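Local coordinates for minor fimbrium subunit Mfa5 (Porphyromonas gingivalis ATCC 33277, PDB 6TO1), which serves as an accessory subunit of the minor fimbriae, cell-surface pili that mediate biofilm formation and adhesion to host cells and other oral bacteria, at residues I117-V128 and I400-I408. Sequence-based numbering, arbitrary orientation. Where two conformers were deposited one is given.
Sequences ITTKAVTVPVDV and IAQTINIGI
Val124 and Ile404 meet through their branches that stand opposite their own carbonyl carbons. In Val124 a chi1 of 175° puts CG1 anti to the backbone N and leaves CG2 in that place; in Ile404 a chi1 of -61° puts CG1 there. Ile404 CD1 thereby reaches within 3.6 Å of Val124 CG2, the two side chains crossing at roughly a right angle. The same Ile404 CG1 runs alongside Val122, 3.7 Å from its CG1, both side chains pointing the same way, and the extended Gln402 runs along the same CG2 methyl of Val124, from CB out to OE1. Between these groups the backbones run antiparallel and join in a single beta bridge, Thr123 with Thr403. Its two bonds differ in shape: Val124 N to Gln402 O is 2.9 Å and nearly straight, with the donor tilted 26° from the carbonyl plane, whereas Ile404 N reaches Val122 O at 3.1 Å in the plane of the Val122 carbonyl. Each pairing is prolonged by water: one accepts from Val122 N and donates to Ile404 O, the other accepts from Gln402 N and lies 2.9 Å from Val124 O.

Toward 128, Ala401 and CG1 of Ile400 pack loosely on Val126, and Ile400 also touches Val128. At the far end Ile408 CD1 presses on Ile117 CG2 at 3.5 Å, a tight fit, while Thr119 CG2 sits 4.0 Å over Gly407 CA; Thr119 OG1 is bonded instead to Leu460 O and Ser463 N.

The two paired segments thus form a two-stranded connection out of the von Willebrand factor A domain. At one end lie its central strand 126-133 and neighbouring strands 170-177 and 227-234; at the other, strands 110-119 and 408-417 enter two different antiparallel sheets, with strand 459-460 against Thr119 and Ile408.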
ATOM      1  N   ILE A 117      -1.907   7.356 -10.619  1.00 22.17           N
ATOM      2  CA  ILE A 117      -2.361   6.405  -9.617  1.00 20.21           C
ATOM      3  C   ILE A 117      -1.479   6.615  -8.395  1.00 17.13           C
ATOM      4  O   ILE A 117      -0.250   6.559  -8.503  1.00 23.27           O
ATOM      5  CB  ILE A 117      -2.248   4.953 -10.118  1.00 20.84           C
ATOM      6  CG1 ILE A 117      -3.012   4.752 -11.420  1.00 21.51           C
ATOM      7  CG2 ILE A 117      -2.771   4.003  -9.027  1.00 22.51           C
ATOM      8  CD1 ILE A 117      -2.629   3.411 -12.134  1.00 22.46           C
ATOM      9  N   THR A 118      -2.100   6.824  -7.238  1.00 18.70           N
ATOM     10  CA  THR A 118      -1.377   7.047  -5.999  1.00 20.11           C
ATOM     11  C   THR A 118      -1.776   5.984  -4.982  1.00 16.53           C
ATOM     12  O   THR A 118      -2.969   5.707  -4.787  1.00 21.09           O
ATOM     13  CB  THR A 118      -1.656   8.440  -5.424  1.00 25.58           C
ATOM     14  OG1 THR A 118      -1.258   9.430  -6.369  1.00 27.95           O
ATOM     15  CG2 THR A 118      -0.845   8.655  -4.156  1.00 29.88           C
ATOM     16  N   THR A 119      -0.776   5.383  -4.367  1.00 19.57           N
ATOM     17  CA  THR A 119      -0.974   4.415  -3.300  1.00 22.52           C
ATOM     18  C   THR A 119      -0.530   5.041  -1.986  1.00 25.35           C
ATOM     19  O   THR A 119       0.439   5.799  -1.933  1.00 23.69           O
ATOM     20  CB  THR A 119      -0.173   3.134  -3.548  1.00 19.37           C
ATOM     21  OG1 THR A 119       1.200   3.466  -3.743  1.00 22.37           O
ATOM     22  CG2 THR A 119      -0.687   2.394  -4.773  1.00 22.38           C
ATOM     23  N   LYS A 120      -1.232   4.698  -0.908  1.00 22.86           N
ATOM     24  CA  LYS A 120      -0.845   5.168   0.410  1.00 23.51           C
ATOM     25  C   LYS A 120      -0.208   4.018   1.185  1.00 20.85           C
ATOM     26  O   LYS A 120       0.560   3.235   0.622  1.00 23.31           O
ATOM     27  CB  LYS A 120      -2.039   5.767   1.134  1.00 28.91           C
ATOM     28  CG  LYS A 120      -2.591   7.022   0.370  1.00 30.94           C
ATOM     29  N   ALA A 121      -0.466   3.944   2.481  1.00 22.17           N
ATOM     30  CA  ALA A 121       0.310   3.048   3.334  1.00 22.01           C
ATOM     31  C   ALA A 121      -0.609   2.349   4.312  1.00 20.07           C
ATOM     32  O   ALA A 121      -1.707   2.830   4.615  1.00 21.13           O
ATOM     33  CB  ALA A 121       1.415   3.798   4.097  1.00 23.57           C
ATOM     34  N   VAL A 122      -0.139   1.192   4.799  1.00 25.03           N
ATOM     35  CA  VAL A 122      -0.834   0.410   5.822  1.00 23.33           C
ATOM     36  C   VAL A 122       0.188  -0.086   6.824  1.00 21.79           C
ATOM     37  O   VAL A 122       1.139  -0.789   6.457  1.00 22.32           O
ATOM     38  CB  VAL A 122      -1.596  -0.801   5.245  1.00 26.87           C
ATOM     39  CG1 VAL A 122      -1.940  -1.813   6.353  1.00 25.09           C
ATOM     40  CG2 VAL A 122      -2.812  -0.320   4.499  1.00 24.05           C
ATOM     41  N   THR A 123      -0.030   0.229   8.086  1.00 22.54           N
ATOM     42  CA  THR A 123       0.674  -0.416   9.194  1.00 22.33           C
ATOM     43  C   THR A 123      -0.197  -1.563   9.703  1.00 20.19           C
ATOM     44  O   THR A 123      -1.382  -1.376   9.990  1.00 21.89           O
ATOM     45  CB  THR A 123       0.960   0.605  10.297  1.00 32.24           C
ATOM     46  OG1 THR A 123       1.822   1.633   9.773  1.00 28.81           O
ATOM     47  CG2 THR A 123       1.637  -0.045  11.468  1.00 27.88           C
ATOM     48  N   VAL A 124       0.369  -2.755   9.755  1.00 21.74           N
ATOM     49  CA  VAL A 124      -0.397  -3.941  10.140  1.00 21.62           C
ATOM     50  C   VAL A 124      -0.591  -3.908  11.656  1.00 23.07           C
ATOM     51  O   VAL A 124       0.407  -3.859  12.373  1.00 23.02           O
ATOM     52  CB  VAL A 124       0.324  -5.215   9.685  1.00 24.97           C
ATOM     53  CG1 VAL A 124      -0.416  -6.459  10.185  1.00 28.51           C
ATOM     54  CG2 VAL A 124       0.467  -5.247   8.164  1.00 24.67           C
ATOM     55  N   PRO A 125      -1.816  -3.926  12.184  1.00 23.09           N
ATOM     56  CA  PRO A 125      -1.973  -3.883  13.653  1.00 19.98           C
ATOM     57  C   PRO A 125      -1.308  -5.066  14.346  1.00 19.95           C
ATOM     58  O   PRO A 125      -1.376  -6.214  13.891  1.00 20.35           O
ATOM     59  CB  PRO A 125      -3.494  -3.890  13.863  1.00 25.66           C
ATOM     60  CG  PRO A 125      -4.022  -3.228  12.581  1.00 27.37           C
ATOM     61  CD  PRO A 125      -3.120  -3.796  11.498  1.00 24.71           C
ATOM     62  N   VAL A 126      -0.638  -4.766  15.445  1.00 21.40           N
ATOM     63  CA  VAL A 126       0.136  -5.768  16.168  1.00 19.87           C
ATOM     64  C   VAL A 126      -0.036  -5.490  17.649  1.00 21.65           C
ATOM     65  O   VAL A 126       0.080  -4.341  18.093  1.00 21.81           O
ATOM     66  CB  VAL A 126       1.622  -5.752  15.768  1.00 18.62           C
ATOM     67  CG1 VAL A 126       2.180  -4.310  15.782  1.00 28.62           C
ATOM     68  CG2 VAL A 126       2.456  -6.671  16.668  1.00 21.32           C
ATOM     69  N   ASP A 127      -0.364  -6.529  18.405  1.00 21.23           N
ATOM     70  CA  ASP A 127      -0.477  -6.444  19.849  1.00 18.59           C
ATOM     71  C   ASP A 127       0.611  -7.312  20.464  1.00 19.43           C
ATOM     72  O   ASP A 127       0.896  -8.404  19.963  1.00 20.40           O
ATOM     73  CB  ASP A 127      -1.855  -6.909  20.344  1.00 18.36           C
ATOM     74  CG  ASP A 127      -2.922  -5.838  20.209  1.00 23.90           C
ATOM     75  OD1 ASP A 127      -2.579  -4.636  20.175  1.00 21.46           O
ATOM     76  OD2 ASP A 127      -4.116  -6.213  20.143  1.00 23.46           O
ATOM     77  N   VAL A 128       1.211  -6.813  21.541  1.00 18.23           N
ATOM     78  CA  VAL A 128       2.347  -7.443  22.214  1.00 15.76           C
ATOM     79  C   VAL A 128       2.024  -7.544  23.691  1.00 17.17           C
ATOM     80  O   VAL A 128       1.552  -6.569  24.288  1.00 18.34           O
ATOM     81  CB  VAL A 128       3.643  -6.625  22.028  1.00 16.90           C
ATOM     82  CG1 VAL A 128       4.808  -7.269  22.757  1.00 18.82           C
ATOM     83  CG2 VAL A 128       3.922  -6.413  20.550  1.00 17.57           C
ATOM     84  N   ILE A 400       8.728  -4.144  14.985  1.00 40.95           N
ATOM     85  CA  ILE A 400       7.685  -5.088  15.346  1.00 36.16           C
ATOM     86  C   ILE A 400       6.480  -4.918  14.441  1.00 23.61           C
ATOM     87  O   ILE A 400       5.720  -5.867  14.220  1.00 35.60           O
ATOM     88  CB  ILE A 400       7.306  -4.934  16.826  1.00 26.67           C
ATOM     89  CG1 ILE A 400       6.540  -6.181  17.288  1.00 35.26           C
ATOM     90  CG2 ILE A 400       6.481  -3.703  17.069  1.00 32.40           C
ATOM     91  CD1 ILE A 400       7.438  -7.442  17.363  1.00 37.75           C
ATOM     92  N   ALA A 401       6.285  -3.720  13.899  1.00 26.63           N
ATOM     93  CA  ALA A 401       5.126  -3.420  13.085  1.00 26.89           C
ATOM     94  C   ALA A 401       5.514  -3.528  11.619  1.00 23.70           C
ATOM     95  O   ALA A 401       6.467  -2.886  11.176  1.00 30.12           O
ATOM     96  CB  ALA A 401       4.587  -2.018  13.371  1.00 30.66           C
ATOM     97  N   GLN A 402       4.798  -4.374  10.895  0.69 25.01           N
ATOM     98  CA  GLN A 402       4.952  -4.490   9.457  0.69 28.44           C
ATOM     99  C   GLN A 402       4.217  -3.358   8.751  0.69 25.97           C
ATOM    100  O   GLN A 402       3.197  -2.856   9.222  0.69 22.38           O
ATOM    101  CB  GLN A 402       4.398  -5.836   8.985  0.69 28.76           C
ATOM    102  CG  GLN A 402       4.475  -6.047   7.484  0.69 29.42           C
ATOM    103  CD  GLN A 402       3.790  -7.322   7.010  0.69 30.17           C
ATOM    104  OE1 GLN A 402       3.119  -8.031   7.774  0.69 37.08           O
ATOM    105  NE2 GLN A 402       3.968  -7.621   5.739  0.69 19.35           N
ATOM    106  N   THR A 403       4.734  -2.976   7.594  1.00 24.30           N
ATOM    107  CA  THR A 403       4.000  -2.145   6.655  1.00 23.53           C
ATOM    108  C   THR A 403       3.871  -2.916   5.350  1.00 23.54           C
ATOM    109  O   THR A 403       4.793  -3.647   4.955  1.00 28.34           O
ATOM    110  CB  THR A 403       4.686  -0.805   6.413  1.00 33.96           C
ATOM    111  OG1 THR A 403       6.001  -1.042   5.925  1.00 35.40           O
ATOM    112  CG2 THR A 403       4.751  -0.004   7.706  1.00 31.65           C
ATOM    113  N   ILE A 404       2.718  -2.769   4.702  1.00 20.20           N
ATOM    114  CA  ILE A 404       2.429  -3.484   3.472  1.00 20.08           C
ATOM    115  C   ILE A 404       3.241  -2.878   2.325  1.00 24.45           C
ATOM    116  O   ILE A 404       3.248  -1.660   2.112  1.00 24.74           O
ATOM    117  CB  ILE A 404       0.923  -3.450   3.192  1.00 17.54           C
ATOM    118  CG1 ILE A 404       0.117  -4.115   4.312  1.00 20.31           C
ATOM    119  CG2 ILE A 404       0.617  -4.112   1.852  1.00 23.27           C
ATOM    120  CD1 ILE A 404       0.478  -5.600   4.535  1.00 24.41           C
ATOM    121  N   ASN A 405       3.928  -3.739   1.576  0.51 22.77           N
ATOM    122  CA  ASN A 405       4.897  -3.312   0.573  0.51 23.03           C
ATOM    123  C   ASN A 405       4.260  -2.991  -0.772  0.51 23.59           C
ATOM    124  O   ASN A 405       4.718  -2.078  -1.466  0.51 24.87           O
ATOM    125  CB  ASN A 405       5.967  -4.404   0.399  0.51 27.59           C
ATOM    126  CG  ASN A 405       7.041  -4.038  -0.619  0.51 28.41           C
ATOM    127  OD1 ASN A 405       7.672  -2.982  -0.533  0.51 30.06           O
ATOM    128  ND2 ASN A 405       7.266  -4.929  -1.578  0.51 34.05           N
ATOM    129  N   ILE A 406       3.228  -3.728  -1.158  1.00 26.57           N
ATOM    130  CA  ILE A 406       2.600  -3.578  -2.469  1.00 27.45           C
ATOM    131  C   ILE A 406       1.263  -2.869  -2.318  1.00 28.32           C
ATOM    132  O   ILE A 406       0.444  -3.226  -1.461  1.00 34.26           O
ATOM    133  CB  ILE A 406       2.392  -4.932  -3.159  1.00 33.80           C
ATOM    134  CG1 ILE A 406       3.691  -5.711  -3.341  1.00 35.18           C
ATOM    135  CG2 ILE A 406       1.690  -4.720  -4.515  1.00 34.07           C
ATOM    136  CD1 ILE A 406       4.718  -5.033  -4.137  1.00 43.74           C
ATOM    137  N   GLY A 407       1.019  -1.884  -3.176  1.00 23.31           N
ATOM    138  CA  GLY A 407      -0.251  -1.194  -3.167  1.00 21.83           C
ATOM    139  C   GLY A 407      -1.210  -1.771  -4.187  1.00 25.67           C
ATOM    140  O   GLY A 407      -2.382  -1.989  -3.892  1.00 22.18           O
ATOM    141  N   ILE A 408      -0.700  -2.030  -5.393  1.00 22.45           N
ATOM    142  CA  ILE A 408      -1.456  -2.634  -6.488  1.00 18.85           C
ATOM    143  C   ILE A 408      -0.650  -3.807  -7.040  1.00 15.82           C
ATOM    144  O   ILE A 408       0.518  -3.640  -7.410  1.00 20.35           O
ATOM    145  CB  ILE A 408      -1.738  -1.595  -7.600  1.00 20.28           C
ATOM    146  CG1 ILE A 408      -2.755  -0.568  -7.090  1.00 22.53           C
ATOM    147  CG2 ILE A 408      -2.140  -2.255  -8.877  1.00 25.52           C
ATOM    148  CD1 ILE A 408      -2.719   0.715  -7.918  1.00 34.85           C
TER
HETATM  149  O   HOH W   1       2.301   0.458   3.533  1.00 21.93           O
HETATM  150  O   HOH W   2       2.703  -5.687  12.266  1.00 26.24           O